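Local coordinates for protein agmatinase (Deinococcus radiodurans, PDB 1WOH) that probably hydrolyses agmatine to putrescine and urea as a manganese-dependent member of the arginase family, at residues H121-S124 with Y125-R129; A260-N264 with N265-G269. All blocks are in the same frame, centred on the assembly; numbering follows the deposited sequence.

Interaction 1: H121-S124 with Y125-R129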
loop_
_atom_site.group_PDB
_atom_site.type_symbol
_atom_site.label_atom_id
_atom_site.label_comp_id
_atom_site.label_asym_id
_atom_site.label_seq_id
_atom_site.Cartn_x
_atom_site.Cartn_y
_atom_site.Cartn_z
ATOM N N HIS A 121 -9.904 19.930 -10.691
ATOM C CA HIS A 121 -10.873 20.564 -11.578
ATOM C C HIS A 121 -10.697 22.055 -11.851
ATOM O O HIS A 121 -11.218 22.576 -12.845
ATOM C CB HIS A 121 -12.297 20.293 -11.090
ATOM C CG HIS A 121 -13.280 20.136 -12.207
ATOM N ND1 HIS A 121 -14.453 19.423 -12.080
ATOM C CD2 HIS A 121 -13.234 20.560 -13.494
ATOM C CE1 HIS A 121 -15.084 19.408 -13.243
ATOM N NE2 HIS A 121 -14.365 20.089 -14.117
ATOM N N SER A 122 -9.957 22.750 -10.996
ATOM C CA SER A 122 -9.769 24.175 -11.211
ATOM C C SER A 122 -9.101 24.460 -12.556
ATOM O O SER A 122 -9.222 25.565 -13.084
ATOM C CB SER A 122 -8.931 24.790 -10.086
ATOM O OG SER A 122 -7.543 24.653 -10.342
ATOM N N VAL A 123 -8.406 23.473 -13.120
ATOM C CA VAL A 123 -7.737 23.692 -14.400
ATOM C C VAL A 123 -8.713 23.923 -15.561
ATOM O O VAL A 123 -8.327 24.479 -16.594
ATOM C CB VAL A 123 -6.786 22.519 -14.761
ATOM C CG1 VAL A 123 -5.762 22.317 -13.647
ATOM C CG2 VAL A 123 -7.584 21.250 -15.015
ATOM N N SER A 124 -9.967 23.506 -15.400
ATOM C CA SER A 124 -10.965 23.684 -16.458
ATOM C C SER A 124 -11.187 25.160 -16.777
ATOM O O SER A 124 -11.521 25.508 -17.906
ATOM C CB SER A 124 -12.303 23.056 -16.065
ATOM O OG SER A 124 -12.188 21.655 -15.904
ATOM N N TYR A 125 -11.000 26.026 -15.786
ATOM C CA TYR A 125 -11.188 27.454 -16.014
ATOM C C TYR A 125 -10.175 28.002 -17.025
ATOM O O TYR A 125 -10.565 28.496 -18.083
ATOM C CB TYR A 125 -11.124 28.223 -14.685
ATOM C CG TYR A 125 -10.911 29.718 -14.839
ATOM C CD1 TYR A 125 -11.625 30.451 -15.787
ATOM C CD2 TYR A 125 -9.988 30.393 -14.037
ATOM C CE1 TYR A 125 -11.423 31.829 -15.940
ATOM C CE2 TYR A 125 -9.778 31.775 -14.177
ATOM C CZ TYR A 125 -10.497 32.481 -15.131
ATOM O OH TYR A 125 -10.284 33.834 -15.295
ATOM N N PRO A 126 -8.863 27.916 -16.727
ATOM C CA PRO A 126 -7.897 28.442 -17.697
ATOM C C PRO A 126 -7.914 27.717 -19.041
ATOM O O PRO A 126 -7.604 28.306 -20.076
ATOM C CB PRO A 126 -6.559 28.330 -16.962
ATOM C CG PRO A 126 -6.780 27.218 -15.983
ATOM C CD PRO A 126 -8.186 27.477 -15.493
ATOM N N LEU A 127 -8.279 26.437 -19.023
ATOM C CA LEU A 127 -8.374 25.655 -20.253
ATOM C C LEU A 127 -9.476 26.270 -21.119
ATOM O O LEU A 127 -9.282 26.542 -22.308
ATOM C CB LEU A 127 -8.743 24.204 -19.921
ATOM C CG LEU A 127 -7.754 23.049 -20.086
ATOM C CD1 LEU A 127 -6.327 23.533 -20.112
ATOM C CD2 LEU A 127 -7.991 22.047 -18.955
ATOM N N LEU A 128 -10.639 26.491 -20.514
ATOM C CA LEU A 128 -11.768 27.054 -21.244
ATOM C C LEU A 128 -11.502 28.444 -21.807
ATOM O O LEU A 128 -12.048 28.796 -22.851
ATOM C CB LEU A 128 -13.019 27.065 -20.360
ATOM C CG LEU A 128 -13.704 25.696 -20.259
ATOM C CD1 LEU A 128 -14.760 25.692 -19.159
ATOM C CD2 LEU A 128 -14.336 25.369 -21.621
ATOM N N ARG A 129 -10.656 29.230 -21.142
ATOM C CA ARG A 129 -10.368 30.568 -21.649
ATOM C C ARG A 129 -9.785 30.510 -23.058
ATOM O O ARG A 129 -9.833 31.493 -23.800
ATOM C CB ARG A 129 -9.395 31.313 -20.728
ATOM C CG ARG A 129 -9.963 31.664 -19.363
ATOM C CD ARG A 129 -9.127 32.738 -18.653
ATOM N NE ARG A 129 -7.737 32.340 -18.448
ATOM C CZ ARG A 129 -6.874 33.015 -17.693
ATOM N NH1 ARG A 129 -7.261 34.124 -17.070
ATOM N NH2 ARG A 129 -5.627 32.589 -17.556
#
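Ser122 O accepts Tyr125 N at 3.3 Å, as in a 3-10 turn. His121 O takes Ser124 N in the same i-to-i+3 fashion. One residue later the pattern becomes alpha-helical: Leu127 N reaches Val123 O at 3.1 Å, and Leu128 N reaches Ser124 O at 2.9 Å. The switch falls at Pro126, which has no N-H to offer; its CD lies 3.2 Å from Ser122 O, where an i+4 donor would otherwise come. The proline ring also touches His97 and Ile100 of helix 93-108, and a glycine here would probably open a gap against those two side chains and let the turn flex. Alongside, Val123 CG2 and Leu127 CD2 run the same way and meet at 4.0 Å. Ser124 OG sits beside its own backbone N (chi1 -63°) and is hydrogen-bonded to Asp271 OD2, so this buried hydroxyl has an acidic partner on strand 266-273. His121, a manganese ligand of this protein, bonds Ser227 OG through NE2. With each carbonyl from His121 to Ser124 given a backbone donor, the turn carrying the histidine pays for its burial with bonds of its own, consistent with a well-fixed ligand position.

Interaction 2: A260-N264 with N265-G269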
loop_
_atom_site.group_PDB
_atom_site.type_symbol
_atom_site.label_atom_id
_atom_site.label_comp_id
_atom_site.label_asym_id
_atom_site.label_seq_id
_atom_site.Cartn_x
_atom_site.Cartn_y
_atom_site.Cartn_z
ATOM N N ALA A 260 -23.384 9.712 -26.847
ATOM C CA ALA A 260 -24.587 10.362 -27.353
ATOM C C ALA A 260 -24.298 11.804 -27.743
ATOM O O ALA A 260 -24.709 12.271 -28.812
ATOM C CB ALA A 260 -25.687 10.312 -26.303
ATOM N N ALA A 261 -23.585 12.513 -26.876
ATOM C CA ALA A 261 -23.254 13.902 -27.148
ATOM C C ALA A 261 -22.309 14.024 -28.342
ATOM O O ALA A 261 -22.453 14.931 -29.156
ATOM C CB ALA A 261 -22.629 14.543 -25.908
ATOM N N ALA A 262 -21.356 13.102 -28.454
ATOM C CA ALA A 262 -20.377 13.127 -29.538
ATOM C C ALA A 262 -21.007 12.877 -30.909
ATOM O O ALA A 262 -20.502 13.348 -31.931
ATOM C CB ALA A 262 -19.292 12.086 -29.278
ATOM N N ALA A 263 -22.114 12.143 -30.920
ATOM C CA ALA A 263 -22.795 11.805 -32.164
ATOM C C ALA A 263 -23.675 12.912 -32.727
ATOM O O ALA A 263 -23.978 12.911 -33.918
ATOM C CB ALA A 263 -23.635 10.549 -31.959
ATOM N N ASN A 264 -24.077 13.855 -31.881
ATOM C CA ASN A 264 -24.974 14.926 -32.316
ATOM C C ASN A 264 -24.428 16.340 -32.163
ATOM O O ASN A 264 -25.184 17.299 -32.278
ATOM C CB ASN A 264 -26.289 14.830 -31.537
ATOM C CG ASN A 264 -26.967 13.488 -31.707
ATOM O OD1 ASN A 264 -27.408 13.139 -32.802
ATOM N ND2 ASN A 264 -27.047 12.723 -30.623
ATOM N N ASN A 265 -23.132 16.474 -31.909
ATOM C CA ASN A 265 -22.553 17.800 -31.721
ATOM C C ASN A 265 -21.155 17.910 -32.296
ATOM O O ASN A 265 -20.551 16.918 -32.691
ATOM C CB ASN A 265 -22.489 18.133 -30.226
ATOM C CG ASN A 265 -23.856 18.233 -29.584
ATOM O OD1 ASN A 265 -24.527 19.266 -29.674
ATOM N ND2 ASN A 265 -24.282 17.157 -28.933
ATOM N N THR A 266 -20.647 19.136 -32.339
ATOM C CA THR A 266 -19.299 19.382 -32.819
ATOM C C THR A 266 -18.447 19.477 -31.554
ATOM O O THR A 266 -18.529 20.463 -30.827
ATOM C CB THR A 266 -19.205 20.714 -33.583
ATOM O OG1 THR A 266 -20.062 20.668 -34.731
ATOM C CG2 THR A 266 -17.773 20.971 -34.032
ATOM N N VAL A 267 -17.655 18.442 -31.293
ATOM C CA VAL A 267 -16.795 18.390 -30.109
ATOM C C VAL A 267 -15.514 19.197 -30.333
ATOM O O VAL A 267 -14.727 18.889 -31.231
ATOM C CB VAL A 267 -16.433 16.925 -29.772
ATOM C CG1 VAL A 267 -15.582 16.867 -28.511
ATOM C CG2 VAL A 267 -17.711 16.119 -29.587
ATOM N N VAL A 268 -15.307 20.218 -29.502
ATOM C CA VAL A 268 -14.150 21.100 -29.622
ATOM C C VAL A 268 -12.995 20.796 -28.670
ATOM O O VAL A 268 -11.894 21.336 -28.821
ATOM C CB VAL A 268 -14.580 22.574 -29.422
ATOM C CG1 VAL A 268 -15.694 22.918 -30.401
ATOM C CG2 VAL A 268 -15.066 22.792 -27.990
ATOM N N GLY A 269 -13.239 19.931 -27.695
ATOM C CA GLY A 269 -12.194 19.583 -26.754
ATOM C C GLY A 269 -12.722 18.749 -25.607
ATOM O O GLY A 269 -13.931 18.575 -25.450
#
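The carboxamide nitrogen of Asn265 is gripped by two carbonyls: ND2 donates to Ala261 O, 2.9 Å away, and to Pro219 O. The bond to Ala261 O is nearly straight, at 167° about the hydrogen, and it arrives on a lone pair in the carbonyl plane, while the acceptor lies only 4° out of the amide plane. Because CG is anti to the carbonyl carbon and beside the backbone N (chi1 -64°), the amide folds back over the end of helix 251-264, and CB comes to 3.4 Å from Ala261 O. At the other end of the group, OD1 accepts Gln222 N. A buried side-chain amide is thus used on both its polar atoms, and its rotation is fixed by acceptors and donor together.

This is the helix-to-strand turn of a beta-alpha-beta unit, strand 223-229, helix 251-264, strand 266-273, in the parallel sheet of the arginase fold, where the two strands are neighbours. Backbone bonds of Thr266 to Gln222 and Val224 pair it with its neighbour strand just after the turn. One strand residue further on, Val267 turns its side chain toward the helix: CG2, beside the backbone N, approaches Ala262 CA at 4.0 Å and Ala262 CB at 4.3 Å. Phe226 and Val300, the latter on helix 284-302, also touch this valine, so the alanine methyl and the branched side chain meet within a larger apolar layer between sheet and helices. On the exposed side, Asn264 ND2 makes a weak and bent bond back to Ala260 O.

Interactions 1 and 2 do not touch: their centres are 19 Å apart and their nearest atoms about 7 Å. What relates them is strand 266-273. Interaction 2 contains its start, at the turn from helix 251-264, whereas interaction 1 reaches residues further along it, at Asp271 through Leu127 and at Val273 through Val123. The metal site lies on the side of interaction 1, which supplies His121 itself; the side chain of Ser124 is about 7 Å from those of the manganese ligands Asp143 and Asp147. No manganese is bound to this chain in the model. Interaction 2 lies away from that site, joining helix 251-264 to strand 266-273 of the parallel sheet.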